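Local coordinates for cytoplasmic protein (Cryptococcus neoformans var. grubii serotype A, PDB 7LPO) that probably hydrolyses steryl beta-glucosides, acting as a sterylglucosidase of glycoside hydrolase family 5, at residues Trp316-Met321 / Asp455-Met460; Gln748-Trp753 / Ile766-Asn771. One frame throughout, in Å; residues are numbered along the deposited sequence.

Contact 1 of 2, residues Trp316-Met321 / Asp455-Met460; sequences WNFGPM and DGLTLM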
loop_
_atom_site.group_PDB
_atom_site.type_symbol
_atom_site.label_atom_id
_atom_site.label_comp_id
_atom_site.label_asym_id
_atom_site.label_seq_id
_atom_site.Cartn_x
_atom_site.Cartn_y
_atom_site.Cartn_z
ATOM N N TRP A 316 -0.838 23.526 -10.418
ATOM C CA TRP A 316 -1.741 22.630 -11.118
ATOM C C TRP A 316 -2.987 22.352 -10.295
ATOM O O TRP A 316 -2.905 22.138 -9.085
ATOM C CB TRP A 316 -1.048 21.310 -11.440
ATOM C CG TRP A 316 -0.021 21.469 -12.487
ATOM C CD1 TRP A 316 1.260 21.912 -12.328
ATOM C CD2 TRP A 316 -0.187 21.203 -13.873
ATOM N NE1 TRP A 316 1.906 21.930 -13.538
ATOM C CE2 TRP A 316 1.038 21.501 -14.507
ATOM C CE3 TRP A 316 -1.253 20.735 -14.639
ATOM C CZ2 TRP A 316 1.225 21.346 -15.879
ATOM C CZ3 TRP A 316 -1.072 20.583 -15.990
ATOM C CH2 TRP A 316 0.160 20.891 -16.606
ATOM N N ASN A 317 -4.133 22.325 -10.975
ATOM C CA ASN A 317 -5.396 21.898 -10.399
ATOM C C ASN A 317 -5.756 20.533 -10.965
ATOM O O ASN A 317 -5.387 20.197 -12.091
ATOM C CB ASN A 317 -6.510 22.899 -10.711
ATOM C CG ASN A 317 -6.206 24.292 -10.189
ATOM O OD1 ASN A 317 -5.739 24.455 -9.064
ATOM N ND2 ASN A 317 -6.473 25.306 -11.010
ATOM N N PHE A 318 -6.494 19.753 -10.190
ATOM C CA PHE A 318 -6.987 18.460 -10.647
ATOM C C PHE A 318 -8.415 18.634 -11.161
ATOM O O PHE A 318 -9.343 18.861 -10.376
ATOM C CB PHE A 318 -6.924 17.417 -9.536
ATOM C CG PHE A 318 -6.975 16.005 -10.050
ATOM C CD1 PHE A 318 -8.186 15.415 -10.369
ATOM C CD2 PHE A 318 -5.811 15.278 -10.243
ATOM C CE1 PHE A 318 -8.234 14.116 -10.865
ATOM C CE2 PHE A 318 -5.856 13.981 -10.732
ATOM C CZ PHE A 318 -7.067 13.403 -11.048
ATOM N N GLY A 319 -8.585 18.540 -12.478
ATOM C CA GLY A 319 -9.881 18.658 -13.101
ATOM C C GLY A 319 -10.505 17.305 -13.367
ATOM O O GLY A 319 -9.957 16.261 -12.996
ATOM N N PRO A 320 -11.665 17.292 -14.028
ATOM C CA PRO A 320 -12.338 16.002 -14.275
ATOM C C PRO A 320 -11.554 15.056 -15.168
ATOM O O PRO A 320 -11.724 13.836 -15.060
ATOM C CB PRO A 320 -13.667 16.407 -14.931
ATOM C CG PRO A 320 -13.398 17.784 -15.525
ATOM C CD PRO A 320 -12.428 18.439 -14.549
ATOM N N MET A 321 -10.714 15.581 -16.059
ATOM C CA MET A 321 -9.879 14.758 -16.925
ATOM C C MET A 321 -8.421 14.734 -16.475
ATOM O O MET A 321 -7.542 14.363 -17.259
ATOM C CB MET A 321 -9.965 15.257 -18.365
ATOM C CG MET A 321 -11.343 15.145 -18.990
ATOM S SD MET A 321 -11.911 13.444 -19.097
ATOM C CE MET A 321 -13.104 13.583 -20.425
ATOM N N ASP A 455 -8.918 3.409 -7.612
ATOM C CA ASP A 455 -9.758 4.264 -8.440
ATOM C C ASP A 455 -9.280 5.699 -8.232
ATOM O O ASP A 455 -9.758 6.406 -7.331
ATOM C CB ASP A 455 -11.221 4.071 -8.059
ATOM C CG ASP A 455 -12.163 4.992 -8.822
ATOM O OD1 ASP A 455 -11.708 5.857 -9.605
ATOM O OD2 ASP A 455 -13.379 4.847 -8.612
ATOM N N GLY A 456 -8.326 6.121 -9.067
ATOM C CA GLY A 456 -7.636 7.378 -8.834
ATOM C C GLY A 456 -8.538 8.594 -8.920
ATOM O O GLY A 456 -8.391 9.539 -8.142
ATOM N N LEU A 457 -9.463 8.603 -9.878
ATOM C CA LEU A 457 -10.387 9.726 -9.969
ATOM C C LEU A 457 -11.139 9.912 -8.655
ATOM O O LEU A 457 -11.291 11.035 -8.159
ATOM C CB LEU A 457 -11.366 9.507 -11.123
ATOM C CG LEU A 457 -12.450 10.584 -11.220
ATOM C CD1 LEU A 457 -11.817 11.923 -11.602
ATOM C CD2 LEU A 457 -13.540 10.225 -12.215
ATOM N N THR A 458 -11.664 8.822 -8.102
ATOM C CA THR A 458 -12.398 8.909 -6.847
ATOM C C THR A 458 -11.486 9.339 -5.705
ATOM O O THR A 458 -11.842 10.213 -4.903
ATOM C CB THR A 458 -13.054 7.562 -6.544
ATOM O OG1 THR A 458 -13.909 7.194 -7.642
ATOM C CG2 THR A 458 -13.862 7.631 -5.272
ATOM N N LEU A 459 -10.293 8.750 -5.635
ATOM C CA LEU A 459 -9.353 9.083 -4.572
ATOM C C LEU A 459 -8.990 10.562 -4.595
ATOM O O LEU A 459 -9.021 11.233 -3.559
ATOM C CB LEU A 459 -8.106 8.221 -4.720
ATOM C CG LEU A 459 -7.096 8.185 -3.579
ATOM C CD1 LEU A 459 -7.719 7.608 -2.343
ATOM C CD2 LEU A 459 -5.879 7.378 -4.010
ATOM N N MET A 460 -8.653 11.097 -5.771
ATOM C CA MET A 460 -8.144 12.465 -5.819
ATOM C C MET A 460 -9.246 13.506 -5.667
ATOM O O MET A 460 -9.022 14.562 -5.064
ATOM C CB MET A 460 -7.390 12.704 -7.126
ATOM C CG MET A 460 -6.312 11.676 -7.415
ATOM S SD MET A 460 -4.977 11.639 -6.175
ATOM C CE MET A 460 -4.336 13.281 -6.334
#
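Phe318 and Met460 meet through a CH-pi contact, the centre of a small apolar patch between the end of strand 311-319 and the first turn of helix 456-461. Met460 CB sits over the middle of one ring face, 4.0 Å from the centroid of the Phe318 ring and only 10° off its normal. With chi1 at -161°, the Phe318 ring swings away from its own backbone N and reaches the helix with its far end. Met460 crosses it at about a right angle, adding CG at 4.1 Å from Phe318 CE2.

Van der Waals packing completes the patch. Leu457 CD1 comes to the ring edge, 4.3 Å from Phe318 CE1, and also touches the backbone at Pro320 O. Leu457 and Pro320 both also touch Phe467 of strand 467-469.

No hydrogen bond crosses between the segments. Asp455 is the N-cap of the helix: its OD1 accepts a weak but nearly straight bond from Thr458 N (3.3 Å, 170°), and Thr458 OG1 donates a hydrogen bond to Asp455 OD2 (2.6 Å), meeting it from above the carboxylate plane. Asn468 ND2 also binds Asp455 OD1.

Association here therefore rests on dispersion and apolar burial, while the Asp455 cap probably helps order the helix start.

Contact 2 of 2, residues Gln748-Trp753 / Ile766-Asn771; sequences QTLRWW and IEVQRN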
loop_
_atom_site.group_PDB
_atom_site.type_symbol
_atom_site.label_atom_id
_atom_site.label_comp_id
_atom_site.label_asym_id
_atom_site.label_seq_id
_atom_site.Cartn_x
_atom_site.Cartn_y
_atom_site.Cartn_z
ATOM N N GLN A 748 -21.630 -18.269 9.462
ATOM C CA GLN A 748 -21.446 -17.554 8.207
ATOM C C GLN A 748 -20.688 -18.382 7.170
ATOM O O GLN A 748 -20.094 -17.817 6.243
ATOM C CB GLN A 748 -20.719 -16.234 8.458
ATOM C CG GLN A 748 -21.542 -15.226 9.247
ATOM C CD GLN A 748 -20.808 -13.920 9.453
ATOM O OE1 GLN A 748 -21.186 -12.885 8.902
ATOM N NE2 GLN A 748 -19.743 -13.963 10.243
ATOM N N THR A 749 -20.711 -19.702 7.296
ATOM C CA THR A 749 -19.961 -20.598 6.429
ATOM C C THR A 749 -20.915 -21.476 5.637
ATOM O O THR A 749 -21.846 -22.060 6.204
ATOM C CB THR A 749 -19.010 -21.484 7.244
ATOM O OG1 THR A 749 -18.206 -20.671 8.108
ATOM C CG2 THR A 749 -18.093 -22.301 6.326
ATOM N N LEU A 750 -20.676 -21.564 4.331
ATOM C CA LEU A 750 -21.336 -22.517 3.452
ATOM C C LEU A 750 -20.317 -23.560 3.016
ATOM O O LEU A 750 -19.213 -23.210 2.586
ATOM C CB LEU A 750 -21.926 -21.808 2.236
ATOM C CG LEU A 750 -22.379 -22.705 1.088
ATOM C CD1 LEU A 750 -23.424 -23.679 1.564
ATOM C CD2 LEU A 750 -22.915 -21.848 -0.030
ATOM N N ARG A 751 -20.681 -24.834 3.136
ATOM C CA ARG A 751 -19.811 -25.943 2.768
ATOM C C ARG A 751 -20.447 -26.681 1.605
ATOM O O ARG A 751 -21.638 -26.992 1.650
ATOM C CB ARG A 751 -19.586 -26.889 3.949
ATOM C CG ARG A 751 -18.848 -26.230 5.097
ATOM C CD ARG A 751 -18.367 -27.239 6.132
ATOM N NE ARG A 751 -17.512 -26.593 7.129
ATOM C CZ ARG A 751 -17.960 -26.056 8.263
ATOM N NH1 ARG A 751 -19.255 -26.097 8.555
ATOM N NH2 ARG A 751 -17.116 -25.482 9.110
ATOM N N TRP A 752 -19.655 -26.963 0.574
ATOM C CA TRP A 752 -20.161 -27.427 -0.713
ATOM C C TRP A 752 -19.345 -28.629 -1.175
ATOM O O TRP A 752 -18.198 -28.481 -1.616
ATOM C CB TRP A 752 -20.113 -26.288 -1.727
ATOM C CG TRP A 752 -20.722 -26.598 -3.052
ATOM C CD1 TRP A 752 -21.601 -27.602 -3.343
ATOM C CD2 TRP A 752 -20.503 -25.891 -4.277
ATOM N NE1 TRP A 752 -21.938 -27.563 -4.673
ATOM C CE2 TRP A 752 -21.273 -26.523 -5.268
ATOM C CE3 TRP A 752 -19.727 -24.787 -4.631
ATOM C CZ2 TRP A 752 -21.295 -26.084 -6.583
ATOM C CZ3 TRP A 752 -19.749 -24.357 -5.935
ATOM C CH2 TRP A 752 -20.529 -24.998 -6.895
ATOM N N TRP A 753 -19.932 -29.817 -1.049
ATOM C CA TRP A 753 -19.326 -31.050 -1.526
ATOM C C TRP A 753 -19.842 -31.356 -2.924
ATOM O O TRP A 753 -21.034 -31.183 -3.205
ATOM C CB TRP A 753 -19.660 -32.239 -0.621
ATOM C CG TRP A 753 -19.171 -32.166 0.792
ATOM C CD1 TRP A 753 -18.070 -32.776 1.306
ATOM C CD2 TRP A 753 -19.794 -31.482 1.879
ATOM N NE1 TRP A 753 -17.958 -32.509 2.647
ATOM C CE2 TRP A 753 -19.004 -31.709 3.022
ATOM C CE3 TRP A 753 -20.943 -30.697 1.997
ATOM C CZ2 TRP A 753 -19.323 -31.174 4.263
ATOM C CZ3 TRP A 753 -21.258 -30.170 3.231
ATOM C CH2 TRP A 753 -20.458 -30.411 4.343
ATOM N N ILE A 766 -22.942 -22.230 -8.145
ATOM C CA ILE A 766 -23.741 -22.133 -6.931
ATOM C C ILE A 766 -24.272 -20.712 -6.855
ATOM O O ILE A 766 -23.524 -19.754 -7.081
ATOM C CB ILE A 766 -22.930 -22.496 -5.667
ATOM C CG1 ILE A 766 -23.869 -22.605 -4.466
ATOM C CG2 ILE A 766 -21.827 -21.485 -5.400
ATOM C CD1 ILE A 766 -23.299 -23.421 -3.320
ATOM N N GLU A 767 -25.562 -20.576 -6.555
ATOM C CA GLU A 767 -26.216 -19.281 -6.450
ATOM C C GLU A 767 -26.882 -19.155 -5.088
ATOM O O GLU A 767 -27.480 -20.111 -4.585
ATOM C CB GLU A 767 -27.239 -19.094 -7.564
ATOM C CG GLU A 767 -26.654 -19.297 -8.949
ATOM C CD GLU A 767 -27.709 -19.571 -10.000
ATOM O OE1 GLU A 767 -28.365 -18.600 -10.435
ATOM O OE2 GLU A 767 -27.877 -20.753 -10.389
ATOM N N VAL A 768 -26.771 -17.968 -4.500
ATOM C CA VAL A 768 -27.246 -17.701 -3.150
ATOM C C VAL A 768 -27.978 -16.368 -3.151
ATOM O O VAL A 768 -27.572 -15.427 -3.842
ATOM C CB VAL A 768 -26.079 -17.671 -2.142
ATOM C CG1 VAL A 768 -26.584 -17.330 -0.731
ATOM C CG2 VAL A 768 -25.326 -18.989 -2.151
ATOM N N GLN A 769 -29.062 -16.287 -2.384
ATOM C CA GLN A 769 -29.686 -15.003 -2.111
ATOM C C GLN A 769 -30.440 -15.092 -0.799
ATOM O O GLN A 769 -30.861 -16.173 -0.378
ATOM C CB GLN A 769 -30.636 -14.560 -3.229
ATOM C CG GLN A 769 -31.830 -15.458 -3.456
ATOM C CD GLN A 769 -32.604 -15.065 -4.706
ATOM O OE1 GLN A 769 -32.983 -13.905 -4.880
ATOM N NE2 GLN A 769 -32.824 -16.026 -5.590
ATOM N N ARG A 770 -30.618 -13.939 -0.161
ATOM C CA ARG A 770 -31.431 -13.884 1.043
ATOM C C ARG A 770 -32.901 -14.079 0.691
ATOM O O ARG A 770 -33.419 -13.458 -0.243
ATOM C CB ARG A 770 -31.238 -12.553 1.761
ATOM C CG ARG A 770 -31.969 -12.491 3.099
ATOM C CD ARG A 770 -31.734 -11.162 3.800
ATOM N NE ARG A 770 -32.482 -11.082 5.052
ATOM C CZ ARG A 770 -33.720 -10.601 5.153
ATOM N NH1 ARG A 770 -34.369 -10.152 4.083
ATOM N NH2 ARG A 770 -34.319 -10.575 6.328
ATOM N N ASN A 771 -33.573 -14.949 1.439
ATOM C CA ASN A 771 -35.006 -15.142 1.259
ATOM C C ASN A 771 -35.747 -13.852 1.560
ATOM O O ASN A 771 -35.641 -13.310 2.664
ATOM C CB ASN A 771 -35.496 -16.260 2.171
ATOM C CG ASN A 771 -35.000 -17.606 1.730
ATOM O OD1 ASN A 771 -34.968 -17.905 0.532
ATOM N ND2 ASN A 771 -34.593 -18.429 2.688
#
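Ile766 lies against both Leu750 and Trp752, filling the angle between these two side chains of strand 749-753. Its CG1 branch runs anti to the backbone N (chi1 -171°) and chi2 is also extended, which carries CD1 out to the side chains of the facing strand. There CD1 meets Leu750 CD2 tip to tip at 3.7 Å and lies 3.8 Å above the indole plane of Trp752, displaced toward the rim.

The other parts of Ile766 use the six-membered ring. CB stands over its face, 3.8 Å from the centroid of that Trp752 ring and 18° off the normal, a CH-pi contact, and CG2 approaches Trp752 CZ3 at 3.6 Å. Trp752, extended from its backbone N, and Ile766 slide past each other in opposite directions. A bond from Trp752 NE1 to His740 O probably helps hold the ring's rotation. Val768 CG2 adds a looser touch, 4.3 Å from Leu750 CD2.

The axes of 749-753 and 766-770 come within 11.0 Å at closest, their directions 156° apart: a face-to-face, nearly antiparallel packing of two layers in a beta-sandwich-like C-terminal domain. Cohesion between the segments is therefore apolar, set by side-chain shape, while the indole N-H is satisfied outside both.

In the fold
Aliphatic groups over an aromatic face recur in both contacts, yet the settings differ. Contact 1 lies at the surface, where the end of an antiparallel strand meets a short helix, and none of its touching residues is buried. Contact 2 is core: all four of its touching residues are buried, and strands of two separate layers face each other, with Ile709 and Ile736 also touching this cluster. The buried areas are nonetheless similar, 181 and 198 Å². No elements are shared, and the centres lie about 39 Å apart. Contact 1 joins parts of the chain 134 residues apart, whereas contact 2 brings together strands of the C-terminal domain whose segments are 13 residues apart.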